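Local structure of Non-heme chloroperoxidase CPO-A1 (Streptomyces aureofaciens, 1A8Q) at residues D84-G98 / G110-P122. The protein may act as a chlorinating enzyme in 7-chlorotetracycline biosynthesis, as a cofactor-free haloperoxidase of the alpha/beta hydrolase superfamily, and can also brominate. Sequence-based numbering, arbitrary orientation.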
loop_
_atom_site.group_PDB
_atom_site.type_symbol
_atom_site.label_atom_id
_atom_site.label_comp_id
_atom_site.label_asym_id
_atom_site.label_seq_id
_atom_site.Cartn_x
_atom_site.Cartn_y
_atom_site.Cartn_z
ATOM N N ASP A 84 -7.680 14.662 -14.093
ATOM C CA ASP A 84 -8.543 15.623 -13.433
ATOM C C ASP A 84 -9.599 14.916 -12.606
ATOM O O ASP A 84 -10.816 15.090 -12.761
ATOM C CB ASP A 84 -9.162 16.589 -14.452
ATOM C CG ASP A 84 -9.766 17.799 -13.742
ATOM O OD1 ASP A 84 -9.531 18.038 -12.537
ATOM O OD2 ASP A 84 -10.517 18.499 -14.452
ATOM N N LEU A 85 -9.144 14.069 -11.684
ATOM C CA LEU A 85 -10.048 13.292 -10.859
ATOM C C LEU A 85 -10.495 14.057 -9.615
ATOM O O LEU A 85 -9.708 14.745 -8.980
ATOM C CB LEU A 85 -9.335 12.025 -10.378
ATOM C CG LEU A 85 -8.857 11.133 -11.558
ATOM C CD1 LEU A 85 -8.122 9.942 -10.963
ATOM C CD2 LEU A 85 -10.055 10.664 -12.370
ATOM N N ARG A 86 -11.783 13.941 -9.314
ATOM C CA ARG A 86 -12.390 14.586 -8.152
ATOM C C ARG A 86 -13.250 13.612 -7.381
ATOM O O ARG A 86 -13.730 12.596 -7.927
ATOM C CB ARG A 86 -13.312 15.728 -8.647
ATOM C CG ARG A 86 -12.597 16.848 -9.400
ATOM C CD ARG A 86 -11.802 17.636 -8.371
ATOM N NE ARG A 86 -11.310 18.944 -8.791
ATOM C CZ ARG A 86 -10.718 19.736 -7.885
ATOM N NH1 ARG A 86 -10.625 19.337 -6.624
ATOM N NH2 ARG A 86 -10.227 20.911 -8.243
ATOM N N ASP A 87 -13.515 13.893 -6.092
ATOM C CA ASP A 87 -14.347 13.039 -5.256
ATOM C C ASP A 87 -13.746 11.645 -5.163
ATOM O O ASP A 87 -14.463 10.656 -5.209
ATOM C CB ASP A 87 -15.776 12.967 -5.786
ATOM C CG ASP A 87 -16.849 12.808 -4.735
ATOM O OD1 ASP A 87 -16.589 13.055 -3.538
ATOM O OD2 ASP A 87 -18.013 12.452 -5.059
ATOM N N VAL A 88 -12.408 11.621 -5.081
ATOM C CA VAL A 88 -11.713 10.320 -5.127
ATOM C C VAL A 88 -11.642 9.610 -3.795
ATOM O O VAL A 88 -11.473 10.213 -2.726
ATOM C CB VAL A 88 -10.275 10.636 -5.610
ATOM C CG1 VAL A 88 -9.375 9.398 -5.553
ATOM C CG2 VAL A 88 -10.193 11.286 -6.987
ATOM N N THR A 89 -11.689 8.277 -3.789
ATOM C CA THR A 89 -11.313 7.510 -2.603
ATOM C C THR A 89 -9.925 6.906 -2.891
ATOM O O THR A 89 -9.817 6.229 -3.902
ATOM C CB THR A 89 -12.305 6.404 -2.287
ATOM O OG1 THR A 89 -13.530 7.046 -1.837
ATOM C CG2 THR A 89 -11.817 5.552 -1.106
ATOM N N LEU A 90 -8.981 7.154 -2.011
ATOM C CA LEU A 90 -7.658 6.542 -2.173
ATOM C C LEU A 90 -7.625 5.335 -1.267
ATOM O O LEU A 90 -8.056 5.377 -0.096
ATOM C CB LEU A 90 -6.545 7.481 -1.671
ATOM C CG LEU A 90 -6.376 8.770 -2.495
ATOM C CD1 LEU A 90 -5.258 9.586 -1.832
ATOM C CD2 LEU A 90 -6.052 8.454 -3.944
ATOM N N VAL A 91 -7.140 4.206 -1.777
ATOM C CA VAL A 91 -7.109 2.969 -0.992
ATOM C C VAL A 91 -5.640 2.516 -1.047
ATOM O O VAL A 91 -5.142 2.336 -2.159
ATOM C CB VAL A 91 -7.961 1.883 -1.657
ATOM C CG1 VAL A 91 -7.835 0.575 -0.891
ATOM C CG2 VAL A 91 -9.431 2.342 -1.752
ATOM N N ALA A 92 -4.993 2.382 0.093
ATOM C CA ALA A 92 -3.557 2.061 0.058
ATOM C C ALA A 92 -3.239 0.833 0.868
ATOM O O ALA A 92 -3.870 0.561 1.893
ATOM C CB ALA A 92 -2.846 3.286 0.672
ATOM N N HIS A 93 -2.237 0.065 0.398
ATOM C CA HIS A 93 -1.789 -1.081 1.209
ATOM C C HIS A 93 -0.324 -0.883 1.623
ATOM O O HIS A 93 0.449 -0.361 0.832
ATOM C CB HIS A 93 -1.846 -2.357 0.325
ATOM C CG HIS A 93 -1.206 -3.548 0.952
ATOM N ND1 HIS A 93 -0.141 -4.173 0.274
ATOM C CD2 HIS A 93 -1.393 -4.240 2.077
ATOM C CE1 HIS A 93 0.254 -5.204 1.006
ATOM N NE2 HIS A 93 -0.485 -5.274 2.113
ATOM N N SER A 94 -0.010 -1.272 2.854
ATOM C CA SER A 94 1.393 -1.313 3.320
ATOM C C SER A 94 2.129 -0.016 3.171
ATOM O O SER A 94 1.613 1.041 3.563
ATOM C CB SER A 94 2.020 -2.481 2.492
ATOM O OG SER A 94 3.184 -2.939 3.163
ATOM N N MET A 95 3.331 0.052 2.503
ATOM C CA MET A 95 4.003 1.312 2.312
ATOM C C MET A 95 3.276 2.279 1.434
ATOM O O MET A 95 3.484 3.483 1.443
ATOM C CB MET A 95 5.477 1.155 1.838
ATOM C CG MET A 95 5.518 0.695 0.357
ATOM S SD MET A 95 7.169 1.063 -0.322
ATOM C CE MET A 95 7.012 2.725 -0.876
ATOM N N GLY A 96 2.259 1.837 0.640
ATOM C CA GLY A 96 1.353 2.688 -0.098
ATOM C C GLY A 96 0.612 3.670 0.835
ATOM O O GLY A 96 0.238 4.762 0.450
ATOM N N GLY A 97 0.427 3.262 2.073
ATOM C CA GLY A 97 -0.192 4.141 3.100
ATOM C C GLY A 97 0.685 5.359 3.379
ATOM O O GLY A 97 0.127 6.423 3.658
ATOM N N GLY A 98 2.017 5.273 3.217
ATOM C CA GLY A 98 2.848 6.457 3.343
ATOM C C GLY A 98 2.689 7.376 2.163
ATOM O O GLY A 98 2.803 8.595 2.238
ATOM N N GLY A 110 -8.431 18.413 -1.313
ATOM C CA GLY A 110 -9.421 19.031 -2.198
ATOM C C GLY A 110 -10.013 18.097 -3.238
ATOM O O GLY A 110 -11.205 18.191 -3.571
ATOM N N ARG A 111 -9.221 17.132 -3.722
ATOM C CA ARG A 111 -9.737 16.186 -4.718
ATOM C C ARG A 111 -10.300 14.929 -4.087
ATOM O O ARG A 111 -10.729 14.007 -4.810
ATOM C CB ARG A 111 -8.575 15.741 -5.640
ATOM C CG ARG A 111 -8.066 16.782 -6.591
ATOM C CD ARG A 111 -6.975 16.223 -7.524
ATOM N NE ARG A 111 -6.568 17.255 -8.466
ATOM C CZ ARG A 111 -7.144 17.638 -9.580
ATOM N NH1 ARG A 111 -8.236 17.062 -10.043
ATOM N NH2 ARG A 111 -6.555 18.620 -10.263
ATOM N N LEU A 112 -10.276 14.823 -2.765
ATOM C CA LEU A 112 -10.596 13.565 -2.127
ATOM C C LEU A 112 -11.927 13.548 -1.386
ATOM O O LEU A 112 -12.328 14.519 -0.734
ATOM C CB LEU A 112 -9.528 13.148 -1.093
ATOM C CG LEU A 112 -8.058 13.244 -1.533
ATOM C CD1 LEU A 112 -7.141 12.779 -0.415
ATOM C CD2 LEU A 112 -7.867 12.386 -2.792
ATOM N N ARG A 113 -12.545 12.390 -1.437
ATOM C CA ARG A 113 -13.751 12.124 -0.658
ATOM C C ARG A 113 -13.411 11.378 0.610
ATOM O O ARG A 113 -13.954 11.686 1.692
ATOM C CB ARG A 113 -14.724 11.267 -1.485
ATOM C CG ARG A 113 -15.971 10.945 -0.635
ATOM C CD ARG A 113 -16.999 10.409 -1.626
ATOM N NE ARG A 113 -18.343 10.510 -1.151
ATOM C CZ ARG A 113 -19.437 10.625 -1.888
ATOM N NH1 ARG A 113 -19.401 10.694 -3.207
ATOM N NH2 ARG A 113 -20.573 10.718 -1.203
ATOM N N SER A 114 -12.594 10.323 0.513
ATOM C CA SER A 114 -12.338 9.461 1.657
ATOM C C SER A 114 -11.049 8.635 1.398
ATOM O O SER A 114 -10.513 8.730 0.300
ATOM C CB SER A 114 -13.502 8.508 1.947
ATOM O OG SER A 114 -13.820 7.798 0.721
ATOM N N ALA A 115 -10.625 7.901 2.410
ATOM C CA ALA A 115 -9.363 7.151 2.318
ATOM C C ALA A 115 -9.452 5.857 3.088
ATOM O O ALA A 115 -10.209 5.685 4.040
ATOM C CB ALA A 115 -8.222 7.962 2.946
ATOM N N VAL A 116 -8.705 4.847 2.582
ATOM C CA VAL A 116 -8.686 3.548 3.242
ATOM C C VAL A 116 -7.216 3.172 3.436
ATOM O O VAL A 116 -6.486 3.194 2.445
ATOM C CB VAL A 116 -9.333 2.439 2.377
ATOM C CG1 VAL A 116 -9.242 1.093 3.069
ATOM C CG2 VAL A 116 -10.809 2.807 2.093
ATOM N N LEU A 117 -6.846 2.774 4.640
ATOM C CA LEU A 117 -5.460 2.377 4.921
ATOM C C LEU A 117 -5.510 0.911 5.267
ATOM O O LEU A 117 -5.982 0.514 6.327
ATOM C CB LEU A 117 -4.927 3.194 6.118
ATOM C CG LEU A 117 -4.603 4.664 5.859
ATOM C CD1 LEU A 117 -4.148 5.238 7.220
ATOM C CD2 LEU A 117 -3.476 4.916 4.880
ATOM N N LEU A 118 -5.056 0.045 4.345
ATOM C CA LEU A 118 -5.066 -1.394 4.613
ATOM C C LEU A 118 -3.685 -1.872 4.990
ATOM O O LEU A 118 -2.735 -1.739 4.171
ATOM C CB LEU A 118 -5.476 -2.090 3.261
ATOM C CG LEU A 118 -5.422 -3.622 3.292
ATOM C CD1 LEU A 118 -6.409 -4.252 4.255
ATOM C CD2 LEU A 118 -5.722 -4.202 1.888
ATOM N N SER A 119 -3.530 -2.383 6.194
ATOM C CA SER A 119 -2.259 -2.946 6.695
ATOM C C SER A 119 -1.132 -1.975 6.398
ATOM O O SER A 119 -0.083 -2.386 5.865
ATOM C CB SER A 119 -1.989 -4.290 5.998
ATOM O OG SER A 119 -3.179 -5.129 6.074
ATOM N N ALA A 120 -1.311 -0.700 6.755
ATOM C CA ALA A 120 -0.439 0.353 6.326
ATOM C C ALA A 120 0.585 0.777 7.377
ATOM O O ALA A 120 0.319 0.651 8.571
ATOM C CB ALA A 120 -1.295 1.562 5.929
ATOM N N ILE A 121 1.678 1.340 6.899
ATOM C CA ILE A 121 2.766 1.741 7.774
ATOM C C ILE A 121 2.552 2.922 8.712
ATOM O O ILE A 121 3.305 2.934 9.704
ATOM C CB ILE A 121 4.054 1.978 6.955
ATOM C CG1 ILE A 121 3.923 3.159 5.996
ATOM C CG2 ILE A 121 4.460 0.672 6.231
ATOM C CD1 ILE A 121 5.241 3.499 5.281
ATOM N N PRO A 122 1.703 3.890 8.471
ATOM C CA PRO A 122 1.605 5.031 9.425
ATOM C C PRO A 122 1.185 4.521 10.768
ATOM O O PRO A 122 0.475 3.531 10.929
ATOM C CB PRO A 122 0.584 5.979 8.793
ATOM C CG PRO A 122 0.640 5.628 7.321
ATOM C CD PRO A 122 0.825 4.120 7.340
HETATM O O HOH W 1 -13.217 16.494 -4.658
#
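Arg111 lies against the backbone of Leu85 and the carboxylate of Asp84. Its CB and CG pass the carbonyl oxygen of Leu85, CG also meeting Arg86 NH1, and CD stays close to the same oxygen. The chain is extended to NE, and a turn about the CD-NE bond (chi4 -81°) brings NH1 to bind both Leu85 O at 2.9 Å and Asp84 OD1 at 3.0 Å. Both acceptors lie in the guanidinium plane; the aspartate offers its anti lone pair. The Arg86 guanidinium stacks on one face, planes 29° apart, and the carboxylate of Asp84 probably offsets the like charges. A long side chain with several N-H donors suits this place: it spans from the turn after helix 96-107 to the Schellman end of helix 69-82. Asp87 OD2 forms a salt bridge with Arg113 NH1 (2.9 Å).

A beta bulge follows: Val88 O accepts from Arg113 N and, weakly, from Ser114 N. The strands then run parallel, Val116 N bonding Leu90 O, Ala92 N Val116 O, and Leu118 N Ala92 O. Toward helix 260-272, Thr89 OG1, also bound by Arg20 NH1, donates to Ser114 OG (2.7 Å), and beta-branched Val91 and Val116 pack side by side. On the other face Leu112 CD2 meets Leu90 CG. Gly97 lets Ala120 CB approach its CA. Ser94 N bonds Leu118 O; its OG bonds His252 NE2, both residues forming the catalytic triad with Asp223. Ser94 marks the nucleophile elbow of the alpha/beta hydrolase fold.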